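Enterotoxin SEN variant (Staphylococcus aureus, PDB 6KRY) is a staphylococcal enterotoxin that probably acts as a superantigen, bridging MHC class II molecules and T-cell receptors outside the peptide groove, as its relatives do. Local coordinates at residues A[15-20]-A[193-198]; A[86-91]-A[199-204]; A[149-154]-A[205-210]. All coordinates share one frame; numbering follows the deposited sequence.

Contact 1 (A[15-20]-A[193-198]); sequences SSKLFN and YNIKGS
Lys17, on the first turn of helix 15-26, reaches the backbone of Ile195 and Gly197 where the irregular chain 193-198 passes the helix on its way from strand 188-191 to helix 200-203, the closest backbone approach being 5.7 Å between Lys17 CA and Ser198 CA. One side chain does nearly all the work. The CG of Lys17 stands anti to the backbone N (chi1 -180°), and the chain beyond it is fully extended, which carries the ammonium group out from the helix to the loop backbone. There NZ is gripped by two backbone carbonyls, donating to Ile195 O at 2.7 Å and to Gly197 O at 2.9 Å.

The two bonds differ in direction. Gly197 O receives the ammonium in the carbonyl plane, with a C=O...N angle of 146°, whereas at Ile195 O the donor sits well above that plane. Staphylococcal and streptococcal superantigens pair an OB-fold domain with a beta-grasp domain, and here an N-terminal helix reaches a loop of the beta-grasp part, so that a single lysine ties two elements far apart in sequence. The loop is extended at Ile195 and Lys196, and the C=O bonds of Ile195 and Gly197, roughly at right angles to each other, converge on the one cation.

The aliphatic part of Lys17 is used as well. Its CD comes within 3.1 Å of Gly197 O, and its CE lies 4.0 Å from Ile195 CB. Phe203 of the following helix touches both Lys17 and Ile195, giving the extended chain an apolar neighbour, while Ser198 N turns to Glu202 OE1.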
# COMPACT_ATOMS: atom_id res chain seq x y z
N SER A 15 -19.60 0.52 -9.97
CA SER A 15 -19.97 1.15 -8.72
C SER A 15 -19.65 0.26 -7.51
O SER A 15 -19.23 0.78 -6.51
CB SER A 15 -21.42 1.57 -8.70
OG SER A 15 -21.67 2.56 -9.68
N SER A 16 -19.85 -1.07 -7.61
CA SER A 16 -19.53 -1.94 -6.44
C SER A 16 -18.04 -1.88 -6.07
O SER A 16 -17.65 -1.93 -4.89
CB SER A 16 -20.01 -3.36 -6.65
OG SER A 16 -21.44 -3.41 -6.71
N LYS A 17 -17.19 -1.82 -7.09
CA LYS A 17 -15.78 -1.71 -6.87
C LYS A 17 -15.41 -0.39 -6.17
O LYS A 17 -14.59 -0.37 -5.29
CB LYS A 17 -15.10 -1.94 -8.21
CG LYS A 17 -13.59 -1.88 -8.22
CD LYS A 17 -13.04 -2.49 -9.48
CE LYS A 17 -11.61 -2.11 -9.78
NZ LYS A 17 -11.11 -2.81 -10.99
N LEU A 18 -15.96 0.73 -6.63
CA LEU A 18 -15.68 2.00 -5.97
C LEU A 18 -16.13 1.95 -4.51
O LEU A 18 -15.47 2.49 -3.62
CB LEU A 18 -16.44 3.11 -6.70
CG LEU A 18 -15.87 3.51 -8.05
CD1 LEU A 18 -16.73 4.61 -8.66
CD2 LEU A 18 -14.42 3.97 -7.90
N PHE A 19 -17.26 1.28 -4.25
CA PHE A 19 -17.76 1.15 -2.89
C PHE A 19 -16.76 0.40 -1.98
O PHE A 19 -16.44 0.80 -0.85
CB PHE A 19 -19.11 0.44 -2.94
CG PHE A 19 -19.83 0.31 -1.64
CD1 PHE A 19 -20.19 1.43 -0.90
CD2 PHE A 19 -20.29 -0.92 -1.22
CE1 PHE A 19 -20.95 1.32 0.26
CE2 PHE A 19 -21.06 -1.03 -0.07
CZ PHE A 19 -21.35 0.08 0.69
N ASN A 20 -16.26 -0.72 -2.48
CA ASN A 20 -15.24 -1.53 -1.75
C ASN A 20 -13.90 -0.76 -1.64
O ASN A 20 -13.32 -0.79 -0.57
CB ASN A 20 -15.04 -2.88 -2.42
CG ASN A 20 -16.23 -3.77 -2.16
OD1 ASN A 20 -16.91 -4.20 -3.07
ND2 ASN A 20 -16.55 -3.94 -0.89
N TYR A 193 -6.87 5.13 -10.68
CA TYR A 193 -8.10 4.48 -11.10
C TYR A 193 -7.80 3.21 -11.89
O TYR A 193 -8.70 2.67 -12.51
CB TYR A 193 -8.95 5.50 -11.85
CG TYR A 193 -9.46 6.59 -10.95
CD1 TYR A 193 -10.32 6.31 -9.90
CD2 TYR A 193 -9.05 7.90 -11.11
CE1 TYR A 193 -10.78 7.31 -9.06
CE2 TYR A 193 -9.48 8.91 -10.26
CZ TYR A 193 -10.36 8.61 -9.24
OH TYR A 193 -10.77 9.63 -8.45
N ASN A 194 -6.54 2.79 -11.92
CA ASN A 194 -6.13 1.57 -12.60
C ASN A 194 -5.93 0.49 -11.53
O ASN A 194 -4.81 0.13 -11.21
CB ASN A 194 -4.84 1.74 -13.39
CG ASN A 194 -4.45 0.50 -14.17
OD1 ASN A 194 -5.29 -0.28 -14.57
ND2 ASN A 194 -3.15 0.27 -14.32
N ILE A 195 -7.04 -0.06 -11.05
CA ILE A 195 -7.07 -1.09 -10.02
C ILE A 195 -7.53 -2.41 -10.65
O ILE A 195 -8.49 -2.47 -11.39
CB ILE A 195 -8.01 -0.68 -8.88
CG1 ILE A 195 -7.75 0.74 -8.40
CG2 ILE A 195 -7.91 -1.68 -7.74
CD1 ILE A 195 -6.46 0.87 -7.66
N LYS A 196 -6.83 -3.49 -10.33
CA LYS A 196 -7.15 -4.79 -10.94
C LYS A 196 -8.21 -5.50 -10.10
O LYS A 196 -8.16 -5.48 -8.86
CB LYS A 196 -5.87 -5.62 -11.11
CG LYS A 196 -4.69 -4.84 -11.67
CD LYS A 196 -4.95 -3.93 -12.90
CE LYS A 196 -4.22 -4.37 -14.15
NZ LYS A 196 -4.86 -5.59 -14.72
N GLY A 197 -9.20 -6.09 -10.79
CA GLY A 197 -10.18 -7.03 -10.24
C GLY A 197 -11.26 -6.38 -9.40
O GLY A 197 -11.47 -5.20 -9.47
N SER A 198 -11.91 -7.16 -8.51
CA SER A 198 -13.10 -6.68 -7.80
C SER A 198 -13.05 -6.88 -6.27
O SER A 198 -13.99 -6.47 -5.58
CB SER A 198 -14.31 -7.32 -8.40
OG SER A 198 -14.30 -8.70 -8.12

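Contact 2 (A[86-91]-A[199-204]); sequences LYYGNK and VGAEFF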
# COMPACT_ATOMS: atom_id res chain seq x y z
N LEU A 86 -2.12 -3.04 3.22
CA LEU A 86 -3.55 -3.32 3.21
C LEU A 86 -3.80 -4.82 3.09
O LEU A 86 -3.38 -5.48 2.13
CB LEU A 86 -4.16 -2.57 2.01
CG LEU A 86 -4.05 -1.04 2.09
CD1 LEU A 86 -4.55 -0.40 0.81
CD2 LEU A 86 -4.81 -0.48 3.30
N TYR A 87 -4.53 -5.37 4.07
CA TYR A 87 -4.76 -6.81 4.12
C TYR A 87 -6.17 -7.14 3.63
O TYR A 87 -7.06 -6.28 3.47
CB TYR A 87 -4.54 -7.34 5.55
CG TYR A 87 -5.50 -6.79 6.55
CD1 TYR A 87 -6.75 -7.37 6.73
CD2 TYR A 87 -5.21 -5.65 7.26
CE1 TYR A 87 -7.69 -6.80 7.57
CE2 TYR A 87 -6.13 -5.09 8.14
CZ TYR A 87 -7.37 -5.68 8.31
OH TYR A 87 -8.30 -5.14 9.15
N TYR A 88 -6.36 -8.45 3.39
CA TYR A 88 -7.62 -8.99 2.99
C TYR A 88 -7.85 -10.33 3.69
O TYR A 88 -6.92 -11.04 4.06
CB TYR A 88 -7.67 -9.11 1.47
CG TYR A 88 -6.79 -10.19 0.88
CD1 TYR A 88 -7.30 -11.46 0.73
CD2 TYR A 88 -5.54 -9.92 0.34
CE1 TYR A 88 -6.56 -12.47 0.17
CE2 TYR A 88 -4.77 -10.94 -0.23
CZ TYR A 88 -5.29 -12.22 -0.32
OH TYR A 88 -4.64 -13.30 -0.82
N GLY A 89 -9.13 -10.65 3.90
CA GLY A 89 -9.54 -11.88 4.56
C GLY A 89 -10.17 -12.88 3.59
O GLY A 89 -9.96 -14.09 3.75
N ASN A 90 -10.93 -12.38 2.60
CA ASN A 90 -11.68 -13.16 1.60
C ASN A 90 -10.71 -13.74 0.57
O ASN A 90 -9.98 -12.98 -0.03
CB ASN A 90 -12.74 -12.27 0.95
CG ASN A 90 -13.41 -12.80 -0.31
OD1 ASN A 90 -13.72 -13.98 -0.39
ND2 ASN A 90 -13.72 -11.92 -1.27
N LYS A 91 -10.77 -15.06 0.33
CA LYS A 91 -9.87 -15.82 -0.60
C LYS A 91 -8.50 -16.05 0.06
O LYS A 91 -7.56 -16.51 -0.63
CB LYS A 91 -9.56 -15.14 -1.95
CG LYS A 91 -10.71 -14.50 -2.71
CD LYS A 91 -11.64 -15.48 -3.40
CE LYS A 91 -12.74 -16.00 -2.49
NZ LYS A 91 -13.13 -17.39 -2.83
N VAL A 199 -12.00 -7.50 -5.74
CA VAL A 199 -11.81 -7.67 -4.30
C VAL A 199 -10.35 -7.35 -3.94
O VAL A 199 -9.48 -7.32 -4.79
CB VAL A 199 -12.16 -9.10 -3.84
CG1 VAL A 199 -13.63 -9.40 -4.06
CG2 VAL A 199 -11.33 -10.15 -4.55
N GLY A 200 -10.10 -7.15 -2.65
CA GLY A 200 -8.75 -6.87 -2.12
C GLY A 200 -7.65 -7.82 -2.60
O GLY A 200 -6.56 -7.35 -2.92
N ALA A 201 -7.92 -9.12 -2.68
CA ALA A 201 -6.95 -10.14 -3.16
C ALA A 201 -6.45 -9.80 -4.56
O ALA A 201 -5.38 -10.19 -4.97
CB ALA A 201 -7.55 -11.53 -3.15
N GLU A 202 -7.27 -9.10 -5.34
CA GLU A 202 -6.84 -8.67 -6.63
C GLU A 202 -6.35 -7.22 -6.60
O GLU A 202 -5.37 -6.93 -7.23
CB GLU A 202 -8.01 -8.82 -7.60
CG GLU A 202 -8.53 -10.26 -7.70
CD GLU A 202 -9.79 -10.37 -8.54
OE1 GLU A 202 -10.77 -9.67 -8.24
OE2 GLU A 202 -9.79 -11.16 -9.53
N PHE A 203 -7.07 -6.30 -5.95
CA PHE A 203 -6.72 -4.88 -5.94
C PHE A 203 -5.23 -4.65 -5.63
O PHE A 203 -4.57 -3.73 -6.17
CB PHE A 203 -7.49 -4.10 -4.85
CG PHE A 203 -9.00 -4.04 -4.93
CD1 PHE A 203 -9.68 -4.24 -6.11
CD2 PHE A 203 -9.73 -3.70 -3.79
CE1 PHE A 203 -11.06 -4.13 -6.16
CE2 PHE A 203 -11.11 -3.60 -3.83
CZ PHE A 203 -11.78 -3.81 -5.02
N PHE A 204 -4.70 -5.41 -4.68
CA PHE A 204 -3.42 -5.04 -4.10
C PHE A 204 -2.30 -5.99 -4.52
O PHE A 204 -1.16 -5.88 -4.02
CB PHE A 204 -3.57 -4.95 -2.58
CG PHE A 204 -4.65 -4.00 -2.15
CD1 PHE A 204 -4.65 -2.70 -2.61
CD2 PHE A 204 -5.68 -4.41 -1.33
CE1 PHE A 204 -5.70 -1.84 -2.33
CE2 PHE A 204 -6.72 -3.54 -1.01
CZ PHE A 204 -6.72 -2.26 -1.49
O HOH W 1 -10.24 -10.09 -1.00
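Ala201 on Tyr88 and Leu86 on Phe204 make the apolar contact that dominates here, carried by two rings, one from each segment. Ala201 lies over one face of the Tyr88 ring in a CH-pi contact: its CA stands 3.7 Å from the ring centroid and 9° off the normal, almost directly above the centre, while its CB reaches toward the hydroxyl end, 3.6 Å from Tyr88 CE1. With CG between the backbone N and the carbonyl carbon (chi1 71°), the tyrosine ring is turned with one face to Ala201. The second CH-pi contact reverses the roles. Leu86 CD1 rests over a face of the Phe204 ring, 4.0 Å from its centroid and 27° off the normal, displaced toward CE1 and CZ; the opposite face is covered by Phe203 CB, which leaves the ring clamped between a strand residue and its own neighbour. At the outer margin the packing is lighter: Asn90 ND2 passes 3.8 Å from Val199 CG1 in van der Waals contact, the two side chains meeting at about a right angle.

This is an interdomain junction of the two-domain superantigen fold: strand 86-88 belongs to the OB-fold sheet, pairing with strand 100-109, and the short helix 200-203 belongs to the beta-grasp part. Helix 15-26 packs against the same junction, with Tyr24 meeting Phe204 edge-to-face and Tyr25 touching Leu86.

Polar contact is indirect. A water accepts from Ala201 N at 3.0 Å and donates to Asn90 O at 3.1 Å, linking the start of the helix to the loop after the strand. The hydroxyl of Tyr88 has its own partner, Glu66 OE2.

Contact 3 (A[149-154]-A[205-210]); sequences LDTKVR and QFYSDN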
# COMPACT_ATOMS: atom_id res chain seq x y z
N LEU A 149 4.01 4.17 1.65
CA LEU A 149 3.91 5.59 1.21
C LEU A 149 2.61 5.84 0.43
O LEU A 149 1.90 6.81 0.70
CB LEU A 149 5.12 5.99 0.35
CG LEU A 149 6.49 5.80 1.00
CD1 LEU A 149 7.60 6.33 0.10
CD2 LEU A 149 6.54 6.48 2.38
N ASP A 150 2.34 4.98 -0.56
CA ASP A 150 1.16 5.05 -1.42
C ASP A 150 -0.11 5.01 -0.57
O ASP A 150 -1.02 5.81 -0.74
CB ASP A 150 1.19 3.92 -2.45
CG ASP A 150 0.26 4.06 -3.63
OD1 ASP A 150 -0.24 5.18 -3.88
OD2 ASP A 150 0.05 3.01 -4.30
N THR A 151 -0.18 4.07 0.37
CA THR A 151 -1.35 3.90 1.16
C THR A 151 -1.61 5.14 2.02
O THR A 151 -2.73 5.61 2.08
CB THR A 151 -1.25 2.66 2.06
OG1 THR A 151 -1.11 1.52 1.23
CG2 THR A 151 -2.47 2.52 2.92
N LYS A 152 -0.56 5.66 2.67
CA LYS A 152 -0.69 6.85 3.51
C LYS A 152 -1.16 8.07 2.69
O LYS A 152 -2.07 8.81 3.11
CB LYS A 152 0.64 7.12 4.20
CG LYS A 152 0.91 6.18 5.35
CD LYS A 152 2.23 6.42 6.03
CE LYS A 152 2.29 5.61 7.31
NZ LYS A 152 3.67 5.51 7.86
N VAL A 153 -0.63 8.23 1.48
CA VAL A 153 -1.12 9.29 0.57
C VAL A 153 -2.59 9.05 0.16
O VAL A 153 -3.41 9.99 0.23
CB VAL A 153 -0.23 9.39 -0.67
CG1 VAL A 153 -0.77 10.36 -1.71
CG2 VAL A 153 1.15 9.85 -0.27
N ARG A 154 -2.91 7.84 -0.29
CA ARG A 154 -4.23 7.56 -0.79
C ARG A 154 -5.28 7.78 0.31
O ARG A 154 -6.38 8.32 0.02
CB ARG A 154 -4.29 6.17 -1.41
CG ARG A 154 -3.60 6.09 -2.75
CD ARG A 154 -3.87 4.77 -3.45
NE ARG A 154 -2.88 4.53 -4.50
CZ ARG A 154 -3.08 3.81 -5.57
NH1 ARG A 154 -4.31 3.50 -5.96
NH2 ARG A 154 -2.03 3.39 -6.25
N GLN A 205 -2.58 -6.94 -5.41
CA GLN A 205 -1.57 -7.89 -5.85
C GLN A 205 -0.32 -7.19 -6.44
O GLN A 205 0.78 -7.72 -6.32
CB GLN A 205 -2.17 -8.91 -6.84
CG GLN A 205 -1.16 -9.93 -7.32
CD GLN A 205 -1.84 -11.00 -8.13
OE1 GLN A 205 -3.04 -10.91 -8.42
NE2 GLN A 205 -1.09 -12.05 -8.47
N PHE A 206 -0.47 -6.00 -7.00
CA PHE A 206 0.68 -5.32 -7.59
C PHE A 206 1.74 -4.96 -6.54
O PHE A 206 2.92 -4.74 -6.91
CB PHE A 206 0.28 -4.07 -8.40
CG PHE A 206 -0.20 -2.86 -7.63
CD1 PHE A 206 -1.46 -2.83 -7.05
CD2 PHE A 206 0.60 -1.74 -7.53
CE1 PHE A 206 -1.93 -1.71 -6.39
CE2 PHE A 206 0.13 -0.61 -6.88
CZ PHE A 206 -1.11 -0.60 -6.28
N TYR A 207 1.35 -4.88 -5.26
CA TYR A 207 2.32 -4.59 -4.18
C TYR A 207 3.22 -5.80 -3.86
O TYR A 207 4.12 -5.67 -3.00
CB TYR A 207 1.58 -4.12 -2.93
CG TYR A 207 0.93 -2.77 -3.02
CD1 TYR A 207 1.61 -1.66 -3.51
CD2 TYR A 207 -0.33 -2.56 -2.50
CE1 TYR A 207 1.01 -0.41 -3.55
CE2 TYR A 207 -0.95 -1.31 -2.53
CZ TYR A 207 -0.27 -0.23 -3.06
OH TYR A 207 -0.88 1.00 -3.13
N SER A 208 2.98 -6.96 -4.51
CA SER A 208 3.68 -8.21 -4.25
C SER A 208 5.16 -8.10 -4.65
O SER A 208 5.95 -8.92 -4.18
CB SER A 208 2.99 -9.41 -4.89
OG SER A 208 3.16 -9.38 -6.28
N ASP A 209 5.54 -7.06 -5.41
CA ASP A 209 6.91 -6.82 -5.79
C ASP A 209 7.74 -6.31 -4.61
O ASP A 209 8.98 -6.30 -4.67
CB ASP A 209 7.07 -5.90 -7.00
CG ASP A 209 6.59 -4.46 -6.80
OD1 ASP A 209 6.18 -4.15 -5.69
OD2 ASP A 209 6.63 -3.66 -7.80
N ASN A 210 7.07 -5.88 -3.54
CA ASN A 210 7.73 -5.43 -2.32
C ASN A 210 8.66 -4.25 -2.63
O ASN A 210 9.70 -4.07 -2.00
CB ASN A 210 8.49 -6.56 -1.63
CG ASN A 210 8.57 -6.35 -0.14
OD1 ASN A 210 7.54 -6.20 0.51
ND2 ASN A 210 9.78 -6.25 0.39
O HOH W 2 -2.50 1.85 -1.22
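Asp150 and Tyr207 face each other across a wide backbone gap, their CA atoms 10.1 Å apart, so helix 146-161 and the 3-10 turn 205-207 meet through side chains, chiefly the long Tyr207 and Arg154. The helix is the central one of the beta-grasp domain, and the turn meets it at Asp150, beside the sheet residues Ile176, Phe178 and Tyr190.

The Tyr207 hydroxyl donates to Asp150 OD2 at 2.5 Å, a short bond that reaches the oxygen from above the carboxylate plane; ring and carboxylate planes are 79° apart. One helical turn on, Arg154 grips the same carboxylate side-on. Its NE bonds OD1 of Asp150 at 2.8 Å, in the guanidinium plane, while its NH2 reaches OD2 of Asp150 on the syn lone pair, tilted from that plane and more bent, with an N-H...O angle of 132°. OD2 thus holds two donors, which would probably favour the ionised carboxylate in this buried setting. Phe206 lays its CZ over one face of the Tyr207 ring, and that same atom lies 4.1 Å from Arg154 NH2.

A water donates to the Tyr207 hydroxyl at 2.6 Å and to Thr151 OG1, which also hydrogen-bonds Gln147 O.

Burial and chemistry change together along the continuous chain 193-210, which supplies one side of all three contacts. Contact 1 lies at the surface, its centre about 15 Å from the centre of the chain, and ties helix 15-26 to a loop through a cation and backbone carbonyls. Contact 2 is partly buried and joins the two domains chiefly by CH-pi contact; helix 15-26 packs on it too, through Tyr24 and Tyr25. Contact 3, its centre about 3 Å from the centre of the chain, stays within the beta-grasp domain and buries a charged network. The contacts also touch: Phe203 packs on Gly197, and Ile195 CD1 meets Arg154 NH1.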